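Long-range contacts in UTP-glucose-1-phosphate uridylyltransferase 2 (Trypanosoma brucei, PDB 3GUE), which probably catalyses the reversible transfer of a uridylyl group from UTP to alpha-D-glucose 1-phosphate, giving UDP-glucose and diphosphate: residues I47-I52 and V277-A282; A77-L82 and V126-M131; C400-G405 and L434-S439; E415-I420 and G444-G449. One frame throughout, in Å; residues are numbered along the deposited sequence. Where two conformers were deposited one is given.

Contact 1 (I47-I52 and V277-A282); sequences IPEKSI and VLRESA. With UPG (uridine-5'-diphosphate-glucose), chain C.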
# COMPACT_ATOMS: atom_id res chain seq x y z
N ILE A 47 14.51 -8.37 -9.49
CA ILE A 47 15.04 -9.35 -8.55
C ILE A 47 14.70 -10.76 -9.09
O ILE A 47 13.63 -11.29 -8.78
CB ILE A 47 14.45 -9.14 -7.14
CG1 ILE A 47 14.88 -7.77 -6.59
CG2 ILE A 47 14.81 -10.30 -6.17
CD1 ILE A 47 14.07 -7.29 -5.39
N PRO A 48 15.58 -11.33 -9.94
CA PRO A 48 15.28 -12.61 -10.58
C PRO A 48 15.26 -13.75 -9.57
O PRO A 48 16.07 -13.74 -8.63
CB PRO A 48 16.43 -12.79 -11.57
CG PRO A 48 17.07 -11.46 -11.68
CD PRO A 48 16.91 -10.84 -10.34
N GLU A 49 14.34 -14.70 -9.76
CA GLU A 49 14.15 -15.83 -8.84
C GLU A 49 15.47 -16.46 -8.44
O GLU A 49 15.64 -16.90 -7.31
CB GLU A 49 13.22 -16.89 -9.45
CG GLU A 49 12.75 -17.99 -8.46
CD GLU A 49 11.82 -17.46 -7.39
OE1 GLU A 49 11.24 -16.38 -7.60
OE2 GLU A 49 11.68 -18.11 -6.33
N LYS A 50 16.40 -16.49 -9.38
CA LYS A 50 17.67 -17.17 -9.17
C LYS A 50 18.66 -16.40 -8.28
O LYS A 50 19.74 -16.94 -7.90
CB LYS A 50 18.27 -17.57 -10.52
CG LYS A 50 17.57 -18.80 -11.11
CD LYS A 50 18.36 -19.42 -12.26
CE LYS A 50 17.54 -20.49 -12.97
NZ LYS A 50 18.24 -21.03 -14.22
N SER A 51 18.26 -15.18 -7.88
CA SER A 51 19.06 -14.28 -7.04
C SER A 51 18.68 -14.37 -5.57
O SER A 51 19.34 -13.78 -4.70
CB SER A 51 18.95 -12.82 -7.53
OG SER A 51 17.68 -12.26 -7.21
N ILE A 52 17.61 -15.11 -5.29
CA ILE A 52 17.07 -15.17 -3.96
C ILE A 52 16.68 -16.59 -3.56
O ILE A 52 16.55 -17.49 -4.41
CB ILE A 52 15.84 -14.25 -3.79
CG1 ILE A 52 14.83 -14.51 -4.92
CG2 ILE A 52 16.30 -12.79 -3.73
CD1 ILE A 52 13.43 -14.10 -4.60
N VAL A 277 15.42 -9.61 1.80
CA VAL A 277 15.09 -8.79 0.64
C VAL A 277 13.57 -8.74 0.48
O VAL A 277 12.86 -9.70 0.79
CB VAL A 277 15.79 -9.23 -0.72
CG1 VAL A 277 17.17 -9.89 -0.50
CG2 VAL A 277 14.90 -10.13 -1.56
N LEU A 278 13.08 -7.62 -0.01
CA LEU A 278 11.67 -7.47 -0.32
C LEU A 278 11.58 -7.48 -1.84
O LEU A 278 12.27 -6.71 -2.53
CB LEU A 278 11.13 -6.17 0.29
CG LEU A 278 9.70 -5.71 0.02
CD1 LEU A 278 8.69 -6.65 0.65
CD2 LEU A 278 9.52 -4.27 0.60
N ARG A 279 10.82 -8.42 -2.39
CA ARG A 279 10.57 -8.37 -3.84
C ARG A 279 9.14 -7.91 -4.12
O ARG A 279 8.18 -8.66 -3.86
CB ARG A 279 10.86 -9.68 -4.52
CG ARG A 279 10.72 -9.57 -6.03
CD ARG A 279 11.13 -10.79 -6.76
NE ARG A 279 10.43 -12.01 -6.35
CZ ARG A 279 10.60 -13.18 -6.95
NH1 ARG A 279 11.42 -13.27 -7.98
NH2 ARG A 279 9.95 -14.26 -6.52
N GLU A 280 9.01 -6.67 -4.61
CA GLU A 280 7.71 -6.08 -5.00
C GLU A 280 7.25 -6.61 -6.36
O GLU A 280 8.05 -7.15 -7.12
CB GLU A 280 7.81 -4.57 -5.07
CG GLU A 280 8.08 -3.86 -3.73
CD GLU A 280 6.91 -3.94 -2.77
OE1 GLU A 280 5.89 -3.24 -2.96
OE2 GLU A 280 7.02 -4.69 -1.81
N SER A 281 5.97 -6.42 -6.66
CA SER A 281 5.43 -6.72 -8.00
C SER A 281 6.26 -6.11 -9.14
O SER A 281 6.57 -6.79 -10.13
CB SER A 281 3.99 -6.22 -8.10
OG SER A 281 3.11 -7.07 -7.40
N ALA A 282 6.61 -4.83 -8.99
CA ALA A 282 7.38 -4.09 -9.98
C ALA A 282 8.84 -4.56 -10.13
O ALA A 282 9.53 -4.15 -11.07
CB ALA A 282 7.34 -2.62 -9.65
N1 UPG C . 1.65 5.60 -1.50
C2 UPG C . 2.23 6.82 -1.09
N3 UPG C . 3.19 7.38 -1.92
C4 UPG C . 3.59 6.80 -3.10
C5 UPG C . 3.04 5.58 -3.50
C6 UPG C . 2.07 4.96 -2.71
O2 UPG C . 1.92 7.44 -0.06
O4 UPG C . 4.45 7.39 -3.77
C1C UPG C . 0.61 4.95 -0.64
C2C UPG C . -0.70 4.44 -1.25
O2C UPG C . -1.64 5.51 -1.41
C3C UPG C . -1.14 3.48 -0.15
C4C UPG C . 0.17 2.85 0.29
O4C UPG C . 1.23 3.76 -0.10
O3C UPG C . -1.66 4.24 0.94
C5C UPG C . 0.43 1.49 -0.43
O5C UPG C . 0.66 1.61 -1.81
PA UPG C . 0.04 0.56 -2.86
O1A UPG C . -1.39 0.43 -2.46
O2A UPG C . 0.38 0.89 -4.24
O3A UPG C . 0.79 -0.84 -2.41
PB UPG C . 2.20 -1.42 -2.97
O1B UPG C . 3.22 -0.36 -2.85
O2B UPG C . 2.01 -2.12 -4.28
O3B UPG C . 2.41 -2.61 -1.91
C1' UPG C . 2.63 -2.26 -0.49
C2' UPG C . 3.98 -2.81 -0.06
C3' UPG C . 3.97 -4.31 -0.31
C4' UPG C . 2.85 -4.95 0.53
C5' UPG C . 1.48 -4.30 0.18
C6' UPG C . 0.44 -4.68 1.19
O2' UPG C . 5.06 -2.21 -0.81
O3' UPG C . 5.25 -4.84 -0.01
O4' UPG C . 2.79 -6.35 0.31
O5' UPG C . 1.52 -2.85 0.22
O6' UPG C . -0.86 -4.40 0.66
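Arg279 reaches out from strand 275-280 into the loop 47-52, and nearly every atom of its side chain finds a partner there. Arg279 CB lies 4.1 Å from Ile47 CD1. CG and CD run along the same isoleucine in the opposite direction, with Arg279 CD 3.7 Å from Ile47 CB; the Ile47 CD1 methyl itself rests against the backbone carbonyl of Leu278. The chain is extended as far as CD and then bends (chi3 56°), which swings the guanidinium group across Ile52. At the tip, Ile52 CD1 sits over the centre of one face, 3.8 Å from Arg279 CZ, while oxygen atoms gather at the edge. Arg279 NH1 gives a bond of 3.1 Å to Ile47 O, nearly along the C=O axis. Arg279 NH2 makes a salt bridge of 2.7 Å with Glu49 OE1, on the syn lone pair of that oxygen, and NH1 adds a weak second bond to the same atom. OE1 alone takes both N-H groups, and the carboxylate and guanidinium planes are 43° apart. Glu49 OE2 is taken by Lys297 and His298, and Arg279 NH2 also bonds to His258. Closer to the start of the strand, Ile52 CG2 packs on Val277 CG2 at 3.7 Å. Beside this ion pair, Glu280 carries its carboxylate away from the loop to bind glucose: OE1 accepts from O2' and OE2 from O3' of UDP-glucose, each at 2.5 Å. The arrangement belongs to the sugar-binding side of the active site in a GT-A type nucleotidyltransferase.

Contact 2 (A77-L82 and V126-M131); sequences AVVLKL and VPFMLM. With UPG (uridine-5'-diphosphate-glucose), chain C.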
# COMPACT_ATOMS: atom_id res chain seq x y z
N ALA A 77 5.31 7.01 20.86
CA ALA A 77 4.84 6.51 19.57
C ALA A 77 4.02 7.54 18.76
O ALA A 77 3.40 8.43 19.32
CB ALA A 77 4.10 5.21 19.77
N VAL A 78 4.06 7.42 17.44
CA VAL A 78 3.47 8.37 16.50
C VAL A 78 2.91 7.51 15.37
O VAL A 78 3.47 6.48 15.02
CB VAL A 78 4.54 9.37 15.93
CG1 VAL A 78 4.04 10.10 14.71
CG2 VAL A 78 4.99 10.41 17.00
N VAL A 79 1.78 7.92 14.82
CA VAL A 79 1.14 7.15 13.74
C VAL A 79 1.24 7.93 12.45
O VAL A 79 1.04 9.14 12.42
CB VAL A 79 -0.33 6.76 14.07
CG1 VAL A 79 -0.99 5.99 12.89
CG2 VAL A 79 -0.37 5.90 15.33
N LEU A 80 1.60 7.21 11.39
CA LEU A 80 1.55 7.74 10.03
C LEU A 80 0.75 6.79 9.16
O LEU A 80 0.99 5.57 9.16
CB LEU A 80 2.97 7.90 9.45
CG LEU A 80 3.23 8.44 8.03
CD1 LEU A 80 2.60 9.74 7.75
CD2 LEU A 80 4.73 8.56 7.80
N LYS A 81 -0.22 7.35 8.44
CA LYS A 81 -0.95 6.58 7.42
C LYS A 81 -0.50 7.09 6.05
O LYS A 81 -0.55 8.30 5.80
CB LYS A 81 -2.46 6.77 7.62
CG LYS A 81 -3.20 5.58 8.28
CD LYS A 81 -3.37 4.43 7.27
CE LYS A 81 -4.53 3.48 7.62
NZ LYS A 81 -4.04 2.21 8.29
N LEU A 82 -0.03 6.18 5.19
CA LEU A 82 0.37 6.52 3.82
C LEU A 82 -0.90 6.93 3.02
O LEU A 82 -1.94 6.26 3.10
CB LEU A 82 1.09 5.34 3.15
CG LEU A 82 2.33 4.77 3.87
CD1 LEU A 82 2.93 3.55 3.13
CD2 LEU A 82 3.42 5.85 4.15
N VAL A 126 -2.10 10.56 20.92
CA VAL A 126 -1.03 10.05 20.04
C VAL A 126 -0.96 10.86 18.75
O VAL A 126 -2.00 11.06 18.09
CB VAL A 126 -1.22 8.52 19.73
CG1 VAL A 126 -2.54 8.28 19.00
CG2 VAL A 126 -0.04 7.93 18.93
N PRO A 127 0.24 11.37 18.39
CA PRO A 127 0.39 12.12 17.15
C PRO A 127 0.01 11.30 15.92
O PRO A 127 0.17 10.07 15.88
CB PRO A 127 1.88 12.52 17.16
CG PRO A 127 2.23 12.55 18.59
CD PRO A 127 1.51 11.34 19.14
N PHE A 128 -0.57 11.99 14.94
CA PHE A 128 -1.08 11.36 13.73
C PHE A 128 -0.76 12.20 12.51
O PHE A 128 -0.94 13.41 12.53
CB PHE A 128 -2.59 11.18 13.80
CG PHE A 128 -3.22 10.60 12.54
CD1 PHE A 128 -3.10 9.23 12.24
CD2 PHE A 128 -3.96 11.40 11.67
CE1 PHE A 128 -3.69 8.69 11.09
CE2 PHE A 128 -4.58 10.86 10.50
CZ PHE A 128 -4.44 9.52 10.22
N MET A 129 -0.35 11.52 11.43
CA MET A 129 0.09 12.17 10.20
C MET A 129 -0.42 11.36 9.01
O MET A 129 -0.67 10.17 9.13
CB MET A 129 1.62 12.27 10.15
CG MET A 129 2.25 13.33 11.07
SD MET A 129 4.04 13.59 10.84
CE MET A 129 4.66 12.04 11.45
N LEU A 130 -0.57 12.03 7.89
CA LEU A 130 -0.97 11.41 6.65
C LEU A 130 0.06 11.91 5.64
O LEU A 130 0.32 13.12 5.50
CB LEU A 130 -2.40 11.86 6.27
CG LEU A 130 -3.66 11.27 6.95
CD1 LEU A 130 -4.76 12.30 6.85
CD2 LEU A 130 -4.14 9.95 6.29
N MET A 131 0.72 10.97 4.97
CA MET A 131 1.64 11.33 3.92
C MET A 131 0.86 11.50 2.63
O MET A 131 0.38 10.52 2.03
CB MET A 131 2.75 10.31 3.76
CG MET A 131 3.86 10.77 2.81
SD MET A 131 5.31 9.73 2.85
CE MET A 131 4.88 8.43 1.66
N1 UPG C . 1.65 5.60 -1.50
C2 UPG C . 2.23 6.82 -1.09
N3 UPG C . 3.19 7.38 -1.92
C4 UPG C . 3.59 6.80 -3.10
C5 UPG C . 3.04 5.58 -3.50
C6 UPG C . 2.07 4.96 -2.71
O2 UPG C . 1.92 7.44 -0.06
O4 UPG C . 4.45 7.39 -3.77
C1C UPG C . 0.61 4.95 -0.64
C2C UPG C . -0.70 4.44 -1.25
O2C UPG C . -1.64 5.51 -1.41
C3C UPG C . -1.14 3.48 -0.15
C4C UPG C . 0.17 2.85 0.29
O4C UPG C . 1.23 3.76 -0.10
O3C UPG C . -1.66 4.24 0.94
C5C UPG C . 0.43 1.49 -0.43
O5C UPG C . 0.66 1.61 -1.81
PA UPG C . 0.04 0.56 -2.86
O1A UPG C . -1.39 0.43 -2.46
O2A UPG C . 0.38 0.89 -4.24
O3A UPG C . 0.79 -0.84 -2.41
PB UPG C . 2.20 -1.42 -2.97
O1B UPG C . 3.22 -0.36 -2.85
O2B UPG C . 2.01 -2.12 -4.28
O3B UPG C . 2.41 -2.61 -1.91
C1' UPG C . 2.63 -2.26 -0.49
C2' UPG C . 3.98 -2.81 -0.06
C3' UPG C . 3.97 -4.31 -0.31
C4' UPG C . 2.85 -4.95 0.53
C5' UPG C . 1.48 -4.30 0.18
C6' UPG C . 0.44 -4.68 1.19
O2' UPG C . 5.06 -2.21 -0.81
O3' UPG C . 5.25 -4.84 -0.01
O4' UPG C . 2.79 -6.35 0.31
O5' UPG C . 1.52 -2.85 0.22
O6' UPG C . -0.86 -4.40 0.66
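With chi1 at -180°, Leu80 turns CG to the side away from its amide nitrogen, which lays CD1 over the neighbouring strand, 3.6 Å from Met129 CB and 4.0 Å from Met131 CB. Met129 curls at its end (chi3 -69°), and its CE meets Val78 CG1 at 3.8 Å. On the face that bears Val79 and Lys81, Val79 CG1 touches the edge of the Phe128 ring at CD1, and Lys81 CB packs on Leu130 CD2; helix 107-122 covers Phe128. The amine of Lys81 leads away to Ser218 and Asn222 O. Between the strands, parallel and in register from Val79-Phe128 to Leu82-Met131, run four backbone bonds: Val79 N to Pro127 O, Met129 N to Val79 O, Lys81 N to Met129 O at 2.9 Å and 170°, and Met131 N to Lys81 O. Val78, Leu80 and Leu82 pair instead with Phe216 and Ser218. At the C-terminal end Leu82 CD2 lies 3.9 Å from Met131 CE. The chemistry implies a largely apolar parallel pair toward one side of the mixed sheet, its end bordering the nucleoside of UDP-glucose: Met131 CE stands 3.6 Å from uracil O2, and Leu82 O 3.0 Å from ribose O3C.

Contact 3 (C400-G405 and L434-S439); sequences CEERNG and LRQCTS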
# COMPACT_ATOMS: atom_id res chain seq x y z
N CYS A 400 -14.14 -11.83 8.32
CA CYS A 400 -15.08 -12.60 9.11
C CYS A 400 -14.50 -13.93 9.58
O CYS A 400 -13.61 -14.53 8.94
CB CYS A 400 -16.38 -12.83 8.32
SG CYS A 400 -16.24 -13.94 6.88
N GLU A 401 -15.04 -14.41 10.70
CA GLU A 401 -14.55 -15.59 11.39
C GLU A 401 -14.68 -16.86 10.54
O GLU A 401 -13.81 -17.73 10.55
CB GLU A 401 -15.28 -15.77 12.72
CG GLU A 401 -14.50 -16.55 13.75
CD GLU A 401 -15.39 -17.33 14.72
OE1 GLU A 401 -16.56 -16.92 14.97
OE2 GLU A 401 -14.93 -18.38 15.24
N GLU A 402 -15.78 -16.96 9.81
CA GLU A 402 -16.06 -18.17 9.05
C GLU A 402 -15.16 -18.36 7.82
O GLU A 402 -15.15 -19.45 7.24
CB GLU A 402 -17.54 -18.23 8.67
CG GLU A 402 -17.98 -17.14 7.69
CD GLU A 402 -19.42 -17.30 7.28
OE1 GLU A 402 -19.81 -18.39 6.80
OE2 GLU A 402 -20.19 -16.32 7.44
N ARG A 403 -14.45 -17.31 7.41
CA ARG A 403 -13.44 -17.44 6.34
C ARG A 403 -12.08 -17.98 6.84
O ARG A 403 -11.12 -18.04 6.06
CB ARG A 403 -13.30 -16.16 5.50
CG ARG A 403 -14.51 -15.90 4.56
CD ARG A 403 -14.58 -16.77 3.27
NE ARG A 403 -14.25 -18.19 3.42
CZ ARG A 403 -15.09 -19.15 3.81
NH1 ARG A 403 -16.35 -18.88 4.12
NH2 ARG A 403 -14.65 -20.40 3.92
N ASN A 404 -12.05 -18.39 8.11
CA ASN A 404 -10.87 -19.05 8.72
C ASN A 404 -9.51 -18.44 8.36
O ASN A 404 -8.53 -19.17 8.15
CB ASN A 404 -10.90 -20.59 8.51
CG ASN A 404 -10.93 -21.01 7.03
OD1 ASN A 404 -9.90 -20.98 6.34
ND2 ASN A 404 -12.11 -21.42 6.55
N GLY A 405 -9.45 -17.11 8.30
CA GLY A 405 -8.21 -16.38 7.96
C GLY A 405 -7.91 -16.22 6.48
O GLY A 405 -6.92 -15.57 6.12
N LEU A 434 -20.52 -12.32 0.47
CA LEU A 434 -19.30 -13.12 0.18
C LEU A 434 -18.67 -13.76 1.43
O LEU A 434 -17.59 -14.33 1.35
CB LEU A 434 -18.24 -12.26 -0.55
CG LEU A 434 -18.64 -11.75 -1.96
CD1 LEU A 434 -17.66 -10.73 -2.42
CD2 LEU A 434 -18.72 -12.89 -2.99
N ARG A 435 -19.33 -13.65 2.57
CA ARG A 435 -18.81 -14.26 3.79
C ARG A 435 -18.66 -15.79 3.72
O ARG A 435 -17.78 -16.34 4.35
CB ARG A 435 -19.63 -13.83 5.03
CG ARG A 435 -21.12 -14.12 4.95
CD ARG A 435 -21.89 -13.71 6.21
NE ARG A 435 -23.29 -14.11 6.05
CZ ARG A 435 -23.74 -15.36 6.19
NH1 ARG A 435 -22.91 -16.35 6.53
NH2 ARG A 435 -25.02 -15.62 5.99
N GLN A 436 -19.49 -16.46 2.92
CA GLN A 436 -19.37 -17.91 2.73
C GLN A 436 -18.60 -18.28 1.45
O GLN A 436 -18.60 -19.44 1.04
CB GLN A 436 -20.76 -18.57 2.69
CG GLN A 436 -21.76 -18.05 3.71
CD GLN A 436 -23.09 -18.77 3.64
OE1 GLN A 436 -24.05 -18.28 3.05
NE2 GLN A 436 -23.14 -19.95 4.23
N CYS A 437 -17.98 -17.29 0.80
CA CYS A 437 -17.35 -17.50 -0.49
C CYS A 437 -15.87 -17.85 -0.33
O CYS A 437 -15.11 -17.12 0.30
CB CYS A 437 -17.53 -16.27 -1.36
SG CYS A 437 -16.62 -16.37 -2.88
N THR A 438 -15.45 -18.98 -0.89
CA THR A 438 -14.01 -19.30 -0.89
C THR A 438 -13.35 -18.75 -2.16
O THR A 438 -12.15 -18.49 -2.19
CB THR A 438 -13.69 -20.83 -0.70
OG1 THR A 438 -14.14 -21.58 -1.83
CG2 THR A 438 -14.33 -21.42 0.55
N SER A 439 -14.15 -18.56 -3.21
CA SER A 439 -13.62 -18.23 -4.53
C SER A 439 -14.73 -17.67 -5.42
O SER A 439 -15.80 -18.24 -5.49
CB SER A 439 -13.04 -19.49 -5.16
OG SER A 439 -12.31 -19.20 -6.31
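The Arg403 guanidinium group has the backbone carbon of Cys437 over one face and the carbonyl of Arg435 at its edge; the Arg435 guanidinium group, in turn, receives Glu402 at its edge. NH1 of Arg403 gives Arg435 O a bond of 2.9 Å, with the oxygen only 5° out of the guanidinium plane. The chain of Arg403 is bent at both chi2 (-76°) and chi3, which folds it over the turn: Arg403 CD approaches Cys437 O at 3.0 Å, and Arg403 NH2 lies 3.5 Å from Thr438 CG2. Glu402 and Arg435 meet as a salt bridge, OE2 to NH1 2.9 Å, through the syn lone pair of the oxygen and with the carboxylate and guanidinium planes nearly coplanar. Glu402 OE2 also stands against the aliphatic part of Arg435, 3.3 Å from Arg435 CD, while Glu402 OE1 lies 3.7 Å from Gln436 CG. Next to the salt bridge, Cys400 SG packs on Arg435 CB at 3.9 Å. Leu434 to Cys437 form a type I beta turn, and the backbone N atoms of Leu434 and Arg435 both bond to Asp387 OD1. Far from the nucleotide site, two arginines and a glutamate therefore pin the 3-10 segment 401-403 to the type I turn that leads into strand 437-443 of the C-terminal parallel sheet, an arrangement of loops packed at the edge of a beta-helix-like domain.

Contact 4 (E415-I420 and G444-G449); sequences EHYKMI and GLVEFG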
# COMPACT_ATOMS: atom_id res chain seq x y z
N GLU A 415 -10.52 -7.09 -18.39
CA GLU A 415 -11.06 -6.30 -19.51
C GLU A 415 -12.30 -5.48 -19.11
O GLU A 415 -12.73 -4.59 -19.84
CB GLU A 415 -11.41 -7.22 -20.68
CG GLU A 415 -10.25 -8.06 -21.21
CD GLU A 415 -10.65 -8.94 -22.38
OE1 GLU A 415 -11.87 -9.09 -22.64
OE2 GLU A 415 -9.76 -9.49 -23.06
N HIS A 416 -12.89 -5.81 -17.96
CA HIS A 416 -14.16 -5.20 -17.55
C HIS A 416 -14.18 -4.54 -16.17
O HIS A 416 -14.97 -3.61 -15.95
CB HIS A 416 -15.29 -6.24 -17.62
CG HIS A 416 -15.54 -6.77 -19.00
ND1 HIS A 416 -15.53 -8.11 -19.29
CD2 HIS A 416 -15.79 -6.13 -20.16
CE1 HIS A 416 -15.77 -8.28 -20.58
NE2 HIS A 416 -15.94 -7.09 -21.13
N TYR A 417 -13.35 -5.02 -15.26
CA TYR A 417 -13.54 -4.71 -13.83
C TYR A 417 -12.36 -4.05 -13.16
O TYR A 417 -12.35 -3.84 -11.94
CB TYR A 417 -13.94 -5.98 -13.07
CG TYR A 417 -15.19 -6.59 -13.65
CD1 TYR A 417 -16.39 -5.88 -13.62
CD2 TYR A 417 -15.16 -7.83 -14.28
CE1 TYR A 417 -17.55 -6.41 -14.17
CE2 TYR A 417 -16.31 -8.36 -14.85
CZ TYR A 417 -17.50 -7.64 -14.79
OH TYR A 417 -18.64 -8.16 -15.33
N LYS A 418 -11.34 -3.75 -13.96
CA LYS A 418 -10.07 -3.33 -13.42
C LYS A 418 -10.20 -1.85 -13.06
O LYS A 418 -9.78 -1.43 -11.97
CB LYS A 418 -8.94 -3.63 -14.41
CG LYS A 418 -7.69 -2.77 -14.23
CD LYS A 418 -6.46 -3.41 -14.85
CE LYS A 418 -5.23 -2.63 -14.44
NZ LYS A 418 -5.20 -2.31 -12.98
N MET A 419 -10.84 -1.10 -13.95
CA MET A 419 -11.13 0.31 -13.73
C MET A 419 -12.40 0.45 -12.91
O MET A 419 -13.34 -0.35 -13.07
CB MET A 419 -11.27 1.04 -15.06
CG MET A 419 -10.03 0.98 -16.00
SD MET A 419 -8.56 1.92 -15.48
CE MET A 419 -7.66 0.62 -14.62
N ILE A 420 -12.43 1.45 -12.02
CA ILE A 420 -13.54 1.54 -11.05
C ILE A 420 -14.89 1.74 -11.75
O ILE A 420 -15.92 1.26 -11.26
CB ILE A 420 -13.34 2.59 -9.89
CG1 ILE A 420 -14.60 2.61 -9.00
CG2 ILE A 420 -13.10 3.96 -10.43
CD1 ILE A 420 -14.38 2.59 -7.52
N GLY A 444 -16.51 -11.66 -18.59
CA GLY A 444 -17.50 -10.97 -19.42
C GLY A 444 -18.27 -9.92 -18.63
O GLY A 444 -17.94 -9.63 -17.45
N LEU A 445 -19.29 -9.34 -19.26
CA LEU A 445 -20.16 -8.35 -18.58
C LEU A 445 -21.22 -8.99 -17.67
O LEU A 445 -22.03 -9.79 -18.12
CB LEU A 445 -20.81 -7.39 -19.59
CG LEU A 445 -19.90 -6.35 -20.25
CD1 LEU A 445 -20.50 -5.87 -21.57
CD2 LEU A 445 -19.63 -5.16 -19.29
N VAL A 446 -21.22 -8.60 -16.40
CA VAL A 446 -22.03 -9.23 -15.35
C VAL A 446 -22.45 -8.16 -14.37
O VAL A 446 -21.68 -7.24 -14.05
CB VAL A 446 -21.25 -10.41 -14.63
CG1 VAL A 446 -21.90 -10.83 -13.33
CG2 VAL A 446 -21.07 -11.62 -15.55
N GLU A 447 -23.69 -8.28 -13.90
CA GLU A 447 -24.30 -7.29 -13.01
C GLU A 447 -25.10 -7.96 -11.88
O GLU A 447 -26.16 -8.55 -12.13
CB GLU A 447 -25.19 -6.34 -13.82
CG GLU A 447 -24.45 -5.36 -14.77
CD GLU A 447 -25.37 -4.42 -15.51
OE1 GLU A 447 -26.53 -4.19 -15.06
OE2 GLU A 447 -24.95 -3.89 -16.55
N PHE A 448 -24.58 -7.89 -10.66
CA PHE A 448 -25.31 -8.33 -9.46
C PHE A 448 -26.47 -7.40 -9.17
O PHE A 448 -26.35 -6.19 -9.33
CB PHE A 448 -24.41 -8.36 -8.21
CG PHE A 448 -23.39 -9.46 -8.23
CD1 PHE A 448 -23.77 -10.78 -7.99
CD2 PHE A 448 -22.06 -9.18 -8.50
CE1 PHE A 448 -22.83 -11.81 -8.02
CE2 PHE A 448 -21.09 -10.21 -8.54
CZ PHE A 448 -21.48 -11.53 -8.30
N GLY A 449 -27.59 -8.00 -8.77
CA GLY A 449 -28.70 -7.28 -8.18
C GLY A 449 -28.59 -7.43 -6.67
O GLY A 449 -27.49 -7.60 -6.13
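His416 and Tyr417 turn their rings toward the start of the short strand 446-448, in the C-terminal part of the protein, where strands 409-412, 437-443, 458-462 and 480-483 lie parallel as in the left-handed beta-helix of UDP-glucose pyrophosphorylases. The two rings share the work. His416 sets one face against the other segment: Leu445 CG sits over it in a CH-pi contact, 4.3 Å from the ring centroid and 21° off the ring normal. The two side chains cross at about a right angle, and Leu445 CD2 comes within 4.1 Å of His416 CD2. The other end of the imidazole, at His416 CE1, lies 3.4 Å from Gly444 CA, so that backbone and side chain of the second segment meet the same ring. Tyr417 works through its edge instead. Its CG is anti to the carbonyl carbon (chi1 -57°), and from there the ring reaches along to the backbone of Gly444 and Val446, both lying near its plane, while His416 CB covers one face. Helix 420-427 supplies Leu426 as a further neighbour of Tyr417 and of Val446. Asp413 ties the same corner from outside the contact, bonding to Gly444 N through OD2 and to Glu415 N through OD1, and a weak bond links His416 ND1 to Asp413 OD2. Val446 CB is 3.5 Å from Tyr417 OH. Tyr417 OH donates to Gly444 O at 2.7 Å, in the carbonyl plane and on a lone pair, and accepts a weak bond of 2.8 Å from Val446 N.

Overall arrangement
From the N terminus, contact 1 opens in the loop after helix 26-40 and closes 225 residues later on strand 275-280. Contact 2 is nested within that loop, pairing neighbouring strands of the seven-stranded mixed sheet. Their centres lie 29 Å apart, on opposite sides of the chain's centre, yet both touch UDP-glucose: contact 1 at the sugar, contact 2 at the nucleoside. Contacts 3 and 4 come later in the chain and cross each other, their segments alternating, with centres about 22 Å apart. They link the loops on both sides of strand 409-412 to the turn before strand 437-443 and to the start of strand 446-448 in the C-terminal domain.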